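Local structure of beta-N-acetylglucosaminidase-like protein Glycoside hydrolase family 20 (Flavobacterium johnsoniae, 6YHH) at residues A[556-560]-A[657-661]; A[570-575]-A[667-671]. The protein probably releases beta-linked N-acetylhexosamine residues, such as N-acetylglucosamine, from chitin-derived sugars by hydrolysis, as a family 20 glycoside hydrolase of bacterial chitin degradation. One frame throughout, in Å; residues are numbered along the deposited sequence.

Overall arrangement
From the N terminus the chain first builds a mixed sheet with helices packed on it, then the family 20 catalytic barrel, and only past these the C-terminal region that holds both contacts. Helix 556-559 comes first, followed by helix 565-579; after three further helices, 583-607, 617-634 and 642-650, the chain returns through strand 660-662 into helix 665-671. Interaction 1 closes a loop of 96 residues and interaction 2 one of 91. Because their segments alternate, the two closures cross and do not nest. Their centres are about 22 Å apart and the contacts do not touch. Together they bind the last strand and last helix back onto helices 556-559 and 565-579.

Interaction 1: A[556-560]-A[657-661]; sequences FADAC and HADVE
V660 lays CG2 against the F556 ring and CG1 against A557 and the near side of that ring. V660 CG2 lies 4.0 Å from F556 CE2, while V660 CG1 comes within 3.7 Å of A557 CA, against the flank of the short helix. The valine manages both because CG1 stands anti to its own carbonyl carbon (chi1 -61°), which puts CG2 between backbone N and carbonyl carbon. F556 and V660 cross at about a right angle, V660 CG1 coming at the ring obliquely. With CG anti to its backbone N (chi1 -167°), the F556 ring reaches V660, and C560 SG lies over one face, 3.4 Å above the plane and offset toward the rim. That sulfur also meets V660 CG1 at 4.1 Å, so one methyl touches the helix backbone, the A557 methyl and the sulfur.

Beside this apolar patch the A557 methyl faces the backbone of the turn, with CB 3.4 Å from A658 O. The same oxygen accepts from a water, 2.8 Å away, which in turn accepts from A557 N at 3.0 Å; this bridge satisfies an amide of the helix's first turn. A658 and D659, both with positive phi, bend the chain so that V660 N bonds H657 O at 3.2 Å. D659 OD2 is hydrogen-bonded to Y547 OH.

The contact lies away from the predicted active site. Strand 660-662 pairs antiparallel with strand 532-534, whose C532 touches both F556 and C560. Helices 507-517 and 523-529 also pack on F556, through I516, V525 and T529.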
loop_
_atom_site.group_PDB
_atom_site.type_symbol
_atom_site.label_atom_id
_atom_site.label_comp_id
_atom_site.label_asym_id
_atom_site.label_seq_id
_atom_site.Cartn_x
_atom_site.Cartn_y
_atom_site.Cartn_z
ATOM N N PHE A 556 3.556 19.275 -4.514
ATOM C CA PHE A 556 4.701 19.415 -3.613
ATOM C C PHE A 556 4.379 19.473 -2.138
ATOM O O PHE A 556 5.083 18.860 -1.324
ATOM C CB PHE A 556 5.503 20.634 -3.992
ATOM C CG PHE A 556 6.883 20.714 -3.341
ATOM C CD1 PHE A 556 7.885 19.831 -3.671
ATOM C CD2 PHE A 556 7.114 21.683 -2.402
ATOM C CE1 PHE A 556 9.126 19.950 -3.055
ATOM C CE2 PHE A 556 8.328 21.799 -1.759
ATOM C CZ PHE A 556 9.335 20.934 -2.109
ATOM N N ALA A 557 3.331 20.162 -1.741
ATOM C CA ALA A 557 2.973 20.230 -0.320
ATOM C C ALA A 557 2.688 18.852 0.295
ATOM O O ALA A 557 2.975 18.622 1.463
ATOM C CB ALA A 557 1.781 21.131 -0.097
ATOM N N ASP A 558 2.171 17.945 -0.552
ATOM C CA ASP A 558 1.840 16.588 -0.132
ATOM C C ASP A 558 3.047 15.719 0.092
ATOM O O ASP A 558 2.951 14.767 0.823
ATOM C CB ASP A 558 0.880 15.988 -1.153
ATOM C CG ASP A 558 -0.265 16.902 -1.360
ATOM O OD1 ASP A 558 -0.987 17.143 -0.335
ATOM O OD2 ASP A 558 -0.473 17.410 -2.465
ATOM N N ALA A 559 4.211 16.080 -0.482
ATOM C CA ALA A 559 5.488 15.424 -0.227
ATOM C C ALA A 559 6.277 15.993 0.899
ATOM O O ALA A 559 7.208 15.359 1.397
ATOM C CB ALA A 559 6.336 15.523 -1.524
ATOM N N CYS A 560 5.846 17.154 1.414
ATOM C CA CYS A 560 6.540 17.782 2.525
ATOM C C CYS A 560 5.900 17.496 3.900
ATOM O O CYS A 560 4.673 17.168 4.003
ATOM C CB CYS A 560 6.618 19.309 2.342
ATOM S SG CYS A 560 7.566 19.809 0.903
ATOM N N HIS A 657 3.852 30.205 -2.212
ATOM C CA HIS A 657 4.230 29.241 -3.236
ATOM C C HIS A 657 3.983 27.820 -2.737
ATOM O O HIS A 657 4.547 27.371 -1.747
ATOM C CB HIS A 657 5.698 29.371 -3.616
ATOM C CG HIS A 657 6.045 30.737 -4.013
ATOM N ND1 HIS A 657 5.438 31.358 -5.070
ATOM C CD2 HIS A 657 6.847 31.650 -3.431
ATOM C CE1 HIS A 657 5.873 32.613 -5.149
ATOM N NE2 HIS A 657 6.758 32.800 -4.194
ATOM N N ALA A 658 3.117 27.120 -3.478
ATOM C CA ALA A 658 2.958 25.646 -3.342
ATOM C C ALA A 658 2.389 25.215 -2.002
ATOM O O ALA A 658 2.444 24.031 -1.680
ATOM C CB ALA A 658 4.201 24.903 -3.712
ATOM N N ASP A 659 1.828 26.144 -1.199
ATOM C CA ASP A 659 1.332 25.821 0.126
ATOM C C ASP A 659 2.386 25.175 0.995
ATOM O O ASP A 659 2.100 24.367 1.833
ATOM C CB ASP A 659 0.025 24.968 0.020
ATOM C CG ASP A 659 -1.208 25.815 -0.328
ATOM O OD1 ASP A 659 -1.164 27.081 -0.139
ATOM O OD2 ASP A 659 -2.227 25.281 -0.866
ATOM N N VAL A 660 3.622 25.650 0.844
ATOM C CA VAL A 660 4.660 25.292 1.778
ATOM C C VAL A 660 5.407 26.573 2.194
ATOM O O VAL A 660 5.212 27.636 1.583
ATOM C CB VAL A 660 5.706 24.323 1.190
ATOM C CG1 VAL A 660 5.066 23.023 0.768
ATOM C CG2 VAL A 660 6.435 24.922 -0.009
ATOM N N GLU A 661 6.282 26.397 3.176
ATOM C CA GLU A 661 7.168 27.409 3.660
ATOM C C GLU A 661 8.568 26.868 3.793
ATOM O O GLU A 661 8.814 25.693 4.000
ATOM C CB GLU A 661 6.668 27.922 4.994
ATOM C CG GLU A 661 6.702 26.941 6.153
ATOM C CD GLU A 661 5.938 27.362 7.374
ATOM O OE1 GLU A 661 5.077 28.250 7.255
ATOM O OE2 GLU A 661 6.149 26.767 8.470
HETATM O O HOH W 1 1.678 22.018 -3.422
#

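Interaction 2: A[570-575]-A[667-671]; sequences FDEAVS and SLKKL
Helices 570-575 and 667-671 run nearly parallel, their axes inclined by 15° and 9.9 Å apart at closest approach, with D571 and S667 nearest in register. S667 OG donates a hydrogen bond to D571 OD1 at 2.6 Å, meeting the oxygen from above the carboxylate plane, 39° out of it. One water donates to the same OD1 and accepts from S667 N. A second water links D571 O, S667 OG and K670 NZ, the lysine reaching it by a bend at chi3 (53°). Were D571 an alanine, the S667 hydroxyl would probably lose this acceptor and the first water its hold on helix 570-575.

This is helix-on-helix packing in the C-terminal helical region, with helix 583-607 against both partners: its W596 and F592 meet the F570 ring edge-to-face, and its F593 touches L668 and L671. F570 approaches S667 CB at 3.7 Å through CE2, and L668 CD2 lies 3.9 Å from F570 CZ, the F570 and L668 side chains crossing at about a right angle. V574 turns CG2 over one face of the F570 ring, while its CG1 packs 4.0 Å from L671 CG.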
loop_
_atom_site.group_PDB
_atom_site.type_symbol
_atom_site.label_atom_id
_atom_site.label_comp_id
_atom_site.label_asym_id
_atom_site.label_seq_id
_atom_site.Cartn_x
_atom_site.Cartn_y
_atom_site.Cartn_z
ATOM N N PHE A 570 20.474 22.733 9.491
ATOM C CA PHE A 570 20.879 24.099 9.253
ATOM C C PHE A 570 20.793 24.920 10.494
ATOM O O PHE A 570 21.727 25.671 10.906
ATOM C CB PHE A 570 20.043 24.723 8.131
ATOM C CG PHE A 570 20.499 26.104 7.759
ATOM C CD1 PHE A 570 21.772 26.336 7.206
ATOM C CD2 PHE A 570 19.668 27.228 7.933
ATOM C CE1 PHE A 570 22.136 27.636 6.817
ATOM C CE2 PHE A 570 20.043 28.491 7.580
ATOM C CZ PHE A 570 21.342 28.702 7.037
ATOM N N ASP A 571 19.648 24.787 11.181
ATOM C CA ASP A 571 19.441 25.560 12.371
ATOM C C ASP A 571 20.586 25.309 13.388
ATOM O O ASP A 571 21.048 26.286 14.029
ATOM C CB ASP A 571 18.142 25.099 13.045
ATOM C CG ASP A 571 16.861 25.606 12.336
ATOM O OD1 ASP A 571 16.903 26.526 11.527
ATOM O OD2 ASP A 571 15.799 25.034 12.683
ATOM N N GLU A 572 20.952 24.052 13.524
ATOM C CA GLU A 572 22.016 23.591 14.455
ATOM C C GLU A 572 23.330 24.197 13.996
ATOM O O GLU A 572 24.094 24.777 14.823
ATOM C CB GLU A 572 22.104 22.071 14.493
ATOM C CG GLU A 572 23.298 21.508 15.315
ATOM C CD GLU A 572 23.209 21.842 16.814
ATOM O OE1 GLU A 572 22.125 22.351 17.292
ATOM O OE2 GLU A 572 24.260 21.618 17.523
ATOM N N ALA A 573 23.619 24.111 12.706
ATOM C CA ALA A 573 24.869 24.662 12.199
ATOM C C ALA A 573 24.933 26.170 12.414
ATOM O O ALA A 573 26.010 26.728 12.784
ATOM C CB ALA A 573 25.042 24.304 10.729
ATOM N N VAL A 574 23.831 26.888 12.170
ATOM C CA VAL A 574 23.809 28.338 12.387
ATOM C C VAL A 574 24.024 28.729 13.876
ATOM O O VAL A 574 24.789 29.656 14.218
ATOM C CB VAL A 574 22.540 28.968 11.818
ATOM C CG1 VAL A 574 22.328 30.411 12.319
ATOM C CG2 VAL A 574 22.646 28.914 10.300
ATOM N N SER A 575 23.358 28.001 14.745
ATOM C CA SER A 575 23.503 28.226 16.223
ATOM C C SER A 575 24.924 27.991 16.644
ATOM O O SER A 575 25.493 28.869 17.325
ATOM C CB SER A 575 22.619 27.325 17.041
ATOM O OG SER A 575 21.243 27.708 16.855
ATOM N N SER A 667 16.541 30.959 10.758
ATOM C CA SER A 667 17.993 30.865 10.836
ATOM C C SER A 667 18.728 31.739 9.863
ATOM O O SER A 667 19.816 32.287 10.204
ATOM C CB SER A 667 18.395 29.414 10.713
ATOM O OG SER A 667 18.150 28.732 11.949
ATOM N N LEU A 668 18.158 31.961 8.672
ATOM C CA LEU A 668 18.716 32.921 7.763
ATOM C C LEU A 668 18.704 34.305 8.438
ATOM O O LEU A 668 19.700 35.067 8.306
ATOM C CB LEU A 668 17.925 32.992 6.456
ATOM C CG LEU A 668 17.952 31.724 5.603
ATOM C CD1 LEU A 668 16.995 31.949 4.474
ATOM C CD2 LEU A 668 19.336 31.443 5.048
ATOM N N LYS A 669 17.575 34.641 9.050
ATOM C CA LYS A 669 17.380 35.955 9.697
ATOM C C LYS A 669 18.417 36.093 10.842
ATOM O O LYS A 669 19.044 37.177 10.965
ATOM C CB LYS A 669 15.936 36.115 10.238
ATOM N N LYS A 670 18.633 35.024 11.601
ATOM C CA LYS A 670 19.594 35.058 12.732
ATOM C C LYS A 670 20.997 35.318 12.245
ATOM O O LYS A 670 21.806 35.990 12.940
ATOM C CB LYS A 670 19.579 33.742 13.511
ATOM C CG LYS A 670 18.422 33.519 14.483
ATOM C CD LYS A 670 18.360 32.136 15.108
ATOM C CE LYS A 670 19.675 31.765 15.743
ATOM N NZ LYS A 670 19.595 30.428 16.380
ATOM N N LEU A 671 21.320 34.823 11.053
ATOM C CA LEU A 671 22.704 35.048 10.526
ATOM C C LEU A 671 23.012 36.463 10.220
ATOM O O LEU A 671 24.163 36.853 10.222
ATOM C CB LEU A 671 22.969 34.259 9.245
ATOM C CG LEU A 671 23.360 32.843 9.376
ATOM C CD1 LEU A 671 23.392 32.266 7.946
ATOM C CD2 LEU A 671 24.751 32.687 10.066
HETATM O O HOH W 2 15.066 28.392 10.591
HETATM O O HOH W 3 19.570 28.646 14.307
#